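Local coordinates for protein alpha-Amylase (Thermotoga maritima, PDB 2B5D) that is an alpha-amylase-type glycoside hydrolase of family 57, with a catalytic domain built of mainly parallel strands surrounded by helices, at residues 259-265 with 286-292. Sequence-based numbering, arbitrary orientation.
Sequences REFYRDI and NTGIKYH
Asp-264 and Lys-290 are the polar centre of a buried loop-to-loop contact, in which the chain running into helix 265-268 packs against a loop on the way to helix 309-338, within the family 57 region. The Asp-264 carboxylate lies against the turn at 287-289. Its OD2 takes the N-H of Gly-288 through the syn lone pair at 3.0 Å, while OD1 is met by Thr-287 N at 2.8 Å from above the carboxylate plane and by Thr-287 OG1 in a very short bond. OD1 also caps Gly-266 N at the start of the helix. Thr-287 OG1 in turn accepts from Ile-289 N, an ST turn, consistent with a hydroxyl fixed toward Asp-264. Lys-290 runs nearly extended past the carbonyls of Arg-263 and Phe-261 and kinks at its end (chi4 -92°). NZ there forms a weak salt bridge to Asp-264 OD2 (3.3 Å), an equally weak bond to Phe-261 O, and a cation-pi contact over the Phe-261 ring, 4.3 Å from its centroid. The aliphatic part of Lys-290 lies over one face of the Arg-259 guanidinium, whose NH1 is bonded to Tyr-106. Farther along, Glu-260 N donates to His-292 O at 2.8 Å, and a water links Glu-260 O and Arg-263 O with His-292 N. The Arg-263 guanidinium lies over one face of the His-292 ring, their planes 42° apart; it also pairs with Asp-268. On the apolar flank, Ile-265 CG2 meets Tyr-291 CE1 at 3.4 Å. With carboxylate, carbonyl and aromatic face gathered round one ammonium, the lysine's charge is probably stabilised despite burial, though both bonds are long and the Arg-259 guanidinium nearby partly opposes it; the aspartate ties together turn, lysine and helix start.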
loop_
_atom_site.group_PDB
_atom_site.type_symbol
_atom_site.label_atom_id
_atom_site.label_comp_id
_atom_site.label_asym_id
_atom_site.label_seq_id
_atom_site.Cartn_x
_atom_site.Cartn_y
_atom_site.Cartn_z
ATOM N N ARG A 259 2.535 -11.316 -33.489
ATOM C CA ARG A 259 2.272 -12.022 -32.244
ATOM C C ARG A 259 1.960 -11.054 -31.107
ATOM O O ARG A 259 2.701 -10.081 -30.869
ATOM C CB ARG A 259 3.466 -12.917 -31.944
ATOM C CG ARG A 259 3.295 -13.975 -30.879
ATOM C CD ARG A 259 4.253 -13.588 -29.801
ATOM N NE ARG A 259 5.056 -14.704 -29.375
ATOM C CZ ARG A 259 6.088 -14.594 -28.548
ATOM N NH1 ARG A 259 6.776 -15.667 -28.194
ATOM N NH2 ARG A 259 6.432 -13.409 -28.075
ATOM N N GLU A 260 0.847 -11.326 -30.425
ATOM C CA GLU A 260 0.358 -10.546 -29.292
ATOM C C GLU A 260 1.181 -10.833 -28.040
ATOM O O GLU A 260 1.362 -11.990 -27.659
ATOM C CB GLU A 260 -1.115 -10.870 -29.055
ATOM C CG GLU A 260 -1.710 -10.274 -27.792
ATOM C CD GLU A 260 -1.728 -8.760 -27.816
ATOM O OE1 GLU A 260 -1.060 -8.150 -26.959
ATOM O OE2 GLU A 260 -2.396 -8.179 -28.704
ATOM N N PHE A 261 1.676 -9.778 -27.394
ATOM C CA PHE A 261 2.567 -9.932 -26.249
ATOM C C PHE A 261 1.801 -10.378 -25.003
ATOM O O PHE A 261 2.241 -11.281 -24.283
ATOM C CB PHE A 261 3.338 -8.638 -25.978
ATOM C CG PHE A 261 4.384 -8.771 -24.903
ATOM C CD1 PHE A 261 5.634 -9.293 -25.193
ATOM C CD2 PHE A 261 4.111 -8.376 -23.594
ATOM C CE1 PHE A 261 6.589 -9.429 -24.201
ATOM C CE2 PHE A 261 5.056 -8.507 -22.597
ATOM C CZ PHE A 261 6.296 -9.028 -22.893
ATOM N N TYR A 262 0.640 -9.765 -24.796
ATOM C CA TYR A 262 -0.138 -9.896 -23.566
ATOM C C TYR A 262 -1.199 -10.991 -23.603
ATOM O O TYR A 262 -2.297 -10.826 -23.040
ATOM C CB TYR A 262 -0.782 -8.548 -23.209
ATOM C CG TYR A 262 0.242 -7.496 -22.925
ATOM C CD1 TYR A 262 0.437 -6.434 -23.809
ATOM C CD2 TYR A 262 1.071 -7.602 -21.798
ATOM C CE1 TYR A 262 1.407 -5.471 -23.559
ATOM C CE2 TYR A 262 2.046 -6.650 -21.532
ATOM C CZ TYR A 262 2.208 -5.580 -22.410
ATOM O OH TYR A 262 3.174 -4.624 -22.142
ATOM N N ARG A 263 -0.871 -12.086 -24.284
ATOM C CA ARG A 263 -1.592 -13.344 -24.156
ATOM C C ARG A 263 -0.589 -14.458 -24.060
ATOM O O ARG A 263 0.299 -14.605 -24.909
ATOM C CB ARG A 263 -2.570 -13.578 -25.303
ATOM C CG ARG A 263 -3.831 -12.738 -25.187
ATOM C CD ARG A 263 -4.829 -13.372 -24.244
ATOM N NE ARG A 263 -6.087 -13.418 -24.962
ATOM C CZ ARG A 263 -6.738 -14.517 -25.304
ATOM N NH1 ARG A 263 -7.856 -14.401 -26.018
ATOM N NH2 ARG A 263 -6.303 -15.714 -24.935
ATOM N N ASP A 264 -0.738 -15.244 -23.006
ATOM C CA ASP A 264 0.269 -16.209 -22.630
ATOM C C ASP A 264 -0.454 -17.313 -21.881
ATOM O O ASP A 264 -1.433 -17.049 -21.202
ATOM C CB ASP A 264 1.336 -15.521 -21.752
ATOM C CG ASP A 264 2.584 -16.355 -21.586
ATOM O OD1 ASP A 264 2.544 -17.327 -20.806
ATOM O OD2 ASP A 264 3.622 -16.026 -22.212
ATOM N N ILE A 265 0.024 -18.545 -22.017
ATOM C CA ILE A 265 -0.655 -19.701 -21.418
ATOM C C ILE A 265 -0.611 -19.701 -19.887
ATOM O O ILE A 265 -1.336 -20.458 -19.246
ATOM C CB ILE A 265 -0.120 -21.037 -21.957
ATOM C CG1 ILE A 265 1.363 -21.193 -21.614
ATOM C CG2 ILE A 265 -0.406 -21.117 -23.428
ATOM C CD1 ILE A 265 1.885 -22.590 -21.746
ATOM N N ASN A 286 3.911 -14.458 -17.152
ATOM C CA ASN A 286 4.235 -14.872 -18.528
ATOM C C ASN A 286 5.209 -16.042 -18.553
ATOM O O ASN A 286 6.126 -16.128 -17.722
ATOM C CB ASN A 286 4.777 -13.695 -19.362
ATOM C CG ASN A 286 3.670 -12.746 -19.857
ATOM O OD1 ASN A 286 3.908 -11.567 -20.098
ATOM N ND2 ASN A 286 2.463 -13.264 -20.014
ATOM N N THR A 287 4.987 -16.941 -19.508
ATOM C CA THR A 287 5.786 -18.157 -19.663
ATOM C C THR A 287 6.743 -18.035 -20.844
ATOM O O THR A 287 7.827 -18.629 -20.852
ATOM C CB THR A 287 4.884 -19.419 -19.878
ATOM O OG1 THR A 287 4.090 -19.256 -21.060
ATOM C CG2 THR A 287 3.952 -19.649 -18.703
ATOM N N GLY A 288 6.321 -17.287 -21.860
ATOM C CA GLY A 288 7.112 -17.168 -23.076
ATOM C C GLY A 288 6.513 -17.924 -24.237
ATOM O O GLY A 288 6.914 -17.749 -25.390
ATOM N N ILE A 289 5.553 -18.787 -23.936
ATOM C CA ILE A 289 4.790 -19.414 -24.997
ATOM C C ILE A 289 3.389 -18.818 -25.132
ATOM O O ILE A 289 2.542 -18.919 -24.229
ATOM C CB ILE A 289 4.896 -21.000 -25.065
ATOM C CG1 ILE A 289 3.625 -21.622 -25.691
ATOM C CG2 ILE A 289 5.419 -21.664 -23.752
ATOM C CD1 ILE A 289 2.661 -22.109 -24.735
ATOM N N LYS A 290 3.205 -18.177 -26.289
ATOM C CA LYS A 290 2.080 -17.294 -26.598
ATOM C C LYS A 290 1.509 -17.631 -27.980
ATOM O O LYS A 290 2.266 -17.776 -28.943
ATOM C CB LYS A 290 2.549 -15.829 -26.612
ATOM C CG LYS A 290 3.544 -15.405 -25.545
ATOM C CD LYS A 290 3.567 -13.902 -25.485
ATOM C CE LYS A 290 4.847 -13.364 -24.889
ATOM N NZ LYS A 290 4.752 -13.167 -23.426
ATOM N N TYR A 291 0.185 -17.713 -28.081
ATOM C CA TYR A 291 -0.480 -18.262 -29.273
ATOM C C TYR A 291 -1.330 -17.306 -30.111
ATOM O O TYR A 291 -1.805 -17.671 -31.160
ATOM C CB TYR A 291 -1.360 -19.449 -28.847
ATOM C CG TYR A 291 -0.619 -20.675 -28.305
ATOM C CD1 TYR A 291 -0.920 -21.184 -27.063
ATOM C CD2 TYR A 291 0.342 -21.341 -29.075
ATOM C CE1 TYR A 291 -0.260 -22.312 -26.573
ATOM C CE2 TYR A 291 1.003 -22.484 -28.597
ATOM C CZ TYR A 291 0.689 -22.957 -27.360
ATOM O OH TYR A 291 1.326 -24.074 -26.879
ATOM N N HIS A 292 -1.524 -16.078 -29.659
ATOM C CA HIS A 292 -2.388 -15.135 -30.369
ATOM C C HIS A 292 -1.618 -14.073 -31.144
ATOM O O HIS A 292 -0.454 -13.762 -30.825
ATOM C CB HIS A 292 -3.383 -14.512 -29.399
ATOM C CG HIS A 292 -4.195 -15.533 -28.643
ATOM N ND1 HIS A 292 -3.666 -16.306 -27.625
ATOM C CD2 HIS A 292 -5.485 -15.924 -28.780
ATOM C CE1 HIS A 292 -4.606 -17.103 -27.149
ATOM N NE2 HIS A 292 -5.719 -16.885 -27.829
HETATM O O HOH W 1 -0.013 -14.302 -27.614
#